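PDB 4XQM: glucosidase 2 subunit beta from Schizosaccharomyces pombe, which retains the catalytic alpha subunit of glucosidase II in the endoplasmic reticulum and, through the lectin (MRH) domain described here, recognises N-glycans rich in mannose. Local coordinates for residues Y18-Y23 with Y83-K88. Numbering follows the deposited sequence.
Sequences YKVVFY and YLIKMK. With MAN (alpha-D-mannopyranose), chain B.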
loop_
_atom_site.group_PDB
_atom_site.type_symbol
_atom_site.label_atom_id
_atom_site.label_comp_id
_atom_site.label_asym_id
_atom_site.label_seq_id
_atom_site.Cartn_x
_atom_site.Cartn_y
_atom_site.Cartn_z
ATOM N N TYR A 18 8.913 -0.967 -2.957
ATOM C CA TYR A 18 7.592 -0.602 -2.459
ATOM C C TYR A 18 7.623 -0.570 -0.945
ATOM O O TYR A 18 8.200 -1.455 -0.310
ATOM C CB TYR A 18 6.537 -1.594 -2.952
ATOM C CG TYR A 18 6.168 -1.409 -4.408
ATOM C CD1 TYR A 18 5.257 -0.430 -4.800
ATOM C CD2 TYR A 18 6.732 -2.209 -5.394
ATOM C CE1 TYR A 18 4.923 -0.251 -6.143
ATOM C CE2 TYR A 18 6.399 -2.046 -6.742
ATOM C CZ TYR A 18 5.490 -1.076 -7.107
ATOM O OH TYR A 18 5.160 -0.907 -8.433
ATOM N N LYS A 19 7.007 0.457 -0.372
ATOM C CA LYS A 19 6.975 0.628 1.067
ATOM C C LYS A 19 5.565 0.986 1.479
ATOM O O LYS A 19 5.026 2.015 1.049
ATOM C CB LYS A 19 7.943 1.728 1.482
ATOM C CG LYS A 19 7.952 2.060 2.953
ATOM C CD LYS A 19 9.001 3.147 3.198
ATOM C CE LYS A 19 10.306 2.837 2.443
ATOM N NZ LYS A 19 11.289 3.966 2.475
ATOM N N VAL A 20 4.955 0.114 2.278
ATOM C CA VAL A 20 3.628 0.372 2.823
ATOM C C VAL A 20 3.774 0.680 4.300
ATOM O O VAL A 20 4.358 -0.109 5.046
ATOM C CB VAL A 20 2.685 -0.846 2.674
ATOM C CG1 VAL A 20 1.346 -0.579 3.369
ATOM C CG2 VAL A 20 2.467 -1.172 1.190
ATOM N N VAL A 21 3.269 1.842 4.706
ATOM C CA VAL A 21 3.202 2.185 6.120
ATOM C C VAL A 21 1.730 2.278 6.527
ATOM O O VAL A 21 0.990 3.145 6.044
ATOM C CB VAL A 21 3.924 3.499 6.416
ATOM C CG1 VAL A 21 3.993 3.706 7.920
ATOM C CG2 VAL A 21 5.319 3.458 5.851
ATOM N N PHE A 22 1.297 1.379 7.407
ATOM C CA PHE A 22 -0.127 1.325 7.764
ATOM C C PHE A 22 -0.624 2.664 8.322
ATOM O O PHE A 22 0.001 3.244 9.215
ATOM C CB PHE A 22 -0.415 0.193 8.762
ATOM C CG PHE A 22 -0.243 -1.200 8.192
ATOM C CD1 PHE A 22 -0.472 -1.466 6.843
ATOM C CD2 PHE A 22 0.128 -2.253 9.028
ATOM C CE1 PHE A 22 -0.320 -2.772 6.336
ATOM C CE2 PHE A 22 0.283 -3.542 8.533
ATOM C CZ PHE A 22 0.062 -3.805 7.194
ATOM N N TYR A 23 -1.731 3.154 7.755
ATOM C CA TYR A 23 -2.405 4.374 8.210
ATOM C C TYR A 23 -1.585 5.643 8.009
ATOM O O TYR A 23 -1.914 6.698 8.558
ATOM C CB TYR A 23 -2.842 4.249 9.675
ATOM C CG TYR A 23 -3.851 3.153 9.922
ATOM C CD1 TYR A 23 -4.889 2.917 9.028
ATOM C CD2 TYR A 23 -3.755 2.336 11.039
ATOM C CE1 TYR A 23 -5.820 1.903 9.261
ATOM C CE2 TYR A 23 -4.672 1.339 11.279
ATOM C CZ TYR A 23 -5.698 1.118 10.397
ATOM O OH TYR A 23 -6.599 0.107 10.646
ATOM N N TYR A 83 -2.647 1.306 -8.169
ATOM C CA TYR A 83 -1.913 0.155 -7.677
ATOM C C TYR A 83 -2.786 -0.698 -6.761
ATOM O O TYR A 83 -3.434 -0.176 -5.852
ATOM C CB TYR A 83 -0.666 0.619 -6.927
ATOM C CG TYR A 83 0.216 1.519 -7.769
ATOM C CD1 TYR A 83 -0.050 2.886 -7.875
ATOM C CD2 TYR A 83 1.288 1.000 -8.478
ATOM C CE1 TYR A 83 0.747 3.712 -8.661
ATOM C CE2 TYR A 83 2.095 1.812 -9.270
ATOM C CZ TYR A 83 1.815 3.168 -9.355
ATOM O OH TYR A 83 2.606 3.989 -10.137
ATOM N N LEU A 84 -2.820 -2.002 -7.010
ATOM C CA LEU A 84 -3.523 -2.911 -6.109
ATOM C C LEU A 84 -2.461 -3.715 -5.375
ATOM O O LEU A 84 -1.678 -4.437 -5.996
ATOM C CB LEU A 84 -4.455 -3.845 -6.892
ATOM C CG LEU A 84 -5.495 -3.149 -7.769
ATOM C CD1 LEU A 84 -6.407 -4.189 -8.412
ATOM C CD2 LEU A 84 -6.298 -2.171 -6.945
ATOM N N ILE A 85 -2.408 -3.570 -4.057
ATOM C CA ILE A 85 -1.357 -4.214 -3.273
ATOM C C ILE A 85 -1.977 -5.191 -2.301
ATOM O O ILE A 85 -2.830 -4.808 -1.487
ATOM C CB ILE A 85 -0.532 -3.175 -2.491
ATOM C CG1 ILE A 85 -0.001 -2.097 -3.442
ATOM C CG2 ILE A 85 0.628 -3.855 -1.768
ATOM C CD1 ILE A 85 0.817 -1.006 -2.765
ATOM N N LYS A 86 -1.564 -6.452 -2.393
ATOM C CA LYS A 86 -2.017 -7.478 -1.454
ATOM C C LYS A 86 -0.935 -7.742 -0.407
ATOM O O LYS A 86 0.253 -7.837 -0.743
ATOM C CB LYS A 86 -2.371 -8.765 -2.203
ATOM C CG LYS A 86 -2.999 -9.843 -1.317
ATOM C CD LYS A 86 -3.575 -10.975 -2.167
ATOM C CE LYS A 86 -3.911 -12.182 -1.301
ATOM N NZ LYS A 86 -4.241 -13.389 -2.122
ATOM N N MET A 87 -1.345 -7.846 0.858
ATOM C CA MET A 87 -0.408 -8.058 1.955
ATOM C C MET A 87 -0.886 -9.103 2.947
ATOM O O MET A 87 -2.074 -9.369 3.046
ATOM C CB MET A 87 -0.204 -6.754 2.739
ATOM C CG MET A 87 0.311 -5.593 1.930
ATOM S SD MET A 87 0.685 -4.185 2.997
ATOM C CE MET A 87 1.965 -4.866 4.052
ATOM N N LYS A 88 0.057 -9.671 3.689
ATOM C CA LYS A 88 -0.247 -10.391 4.923
ATOM C C LYS A 88 0.390 -9.645 6.084
ATOM O O LYS A 88 1.430 -8.983 5.909
ATOM C CB LYS A 88 0.253 -11.839 4.847
ATOM C CG LYS A 88 -0.653 -12.696 3.963
ATOM C CD LYS A 88 0.096 -13.670 3.072
ATOM C CE LYS A 88 0.695 -14.817 3.842
ATOM N NZ LYS A 88 0.697 -16.090 3.027
HETATM C C1 MAN B . 6.536 5.036 -12.959
HETATM C C2 MAN B . 5.909 4.246 -11.971
HETATM C C3 MAN B . 4.871 3.395 -12.718
HETATM C C4 MAN B . 3.965 4.300 -13.605
HETATM C C5 MAN B . 4.844 5.110 -14.572
HETATM C C6 MAN B . 4.073 6.149 -15.353
HETATM O O1 MAN B . 6.989 3.963 -13.730
HETATM O O2 MAN B . 5.270 5.088 -11.081
HETATM O O3 MAN B . 4.129 2.616 -11.819
HETATM O O4 MAN B . 3.092 3.515 -14.368
HETATM O O5 MAN B . 5.774 5.830 -13.778
HETATM O O6 MAN B . 4.921 6.602 -16.415
#
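Met-87 sets its sulfur against both Val-20 and Phe-22 while Tyr-83, four residues earlier on the same strand, grips a mannose, so one line of inward side chains runs from hydrophobic core to sugar site. SD lies 3.7 Å from Val-20 CG1, and the two side chains meet tip to tip. Against Phe-22 the geometry is a Met-aromatic contact at the ring edge: SD sits 5.0 Å from the ring centroid and 74° off its normal. A bend at the last torsion of Met-87 (chi3 62°) turns the methyl toward the same ring, bringing CE to 3.8 Å from Phe-22 CZ. Midway, Val-20 CG2 packs on Ile-85 CD1 at 4.3 Å. At the sugar end the side chains of Tyr-18 and Tyr-83 cross at about a right angle, Tyr-18 OH approaching Tyr-83 CE2 to 4.2 Å. Their hydroxyls serve different partners: Tyr-18 OH is hydrogen-bonded to Gln-28 NE2, whereas Tyr-83 OH donates to mannose O3 over 2.7 Å, with O3 in the plane of its ring. Arg-58 NE is also hydrogen-bonded to Tyr-83 OH. Gln-28 and Arg-58 also hydrogen-bond the mannose; through Gln-28, Tyr-18 belongs to the second shell of the pocket. No hydrogen bond joins the two segments; their strand axes pass 10.4 Å apart at 67°, as expected of facing layers in the flattened beta-barrel of MRH domains. Strand 16-21 lies between 8-13 and 25-28 in one layer, and strand 82-89 between 59-66 and 71-77 in the other.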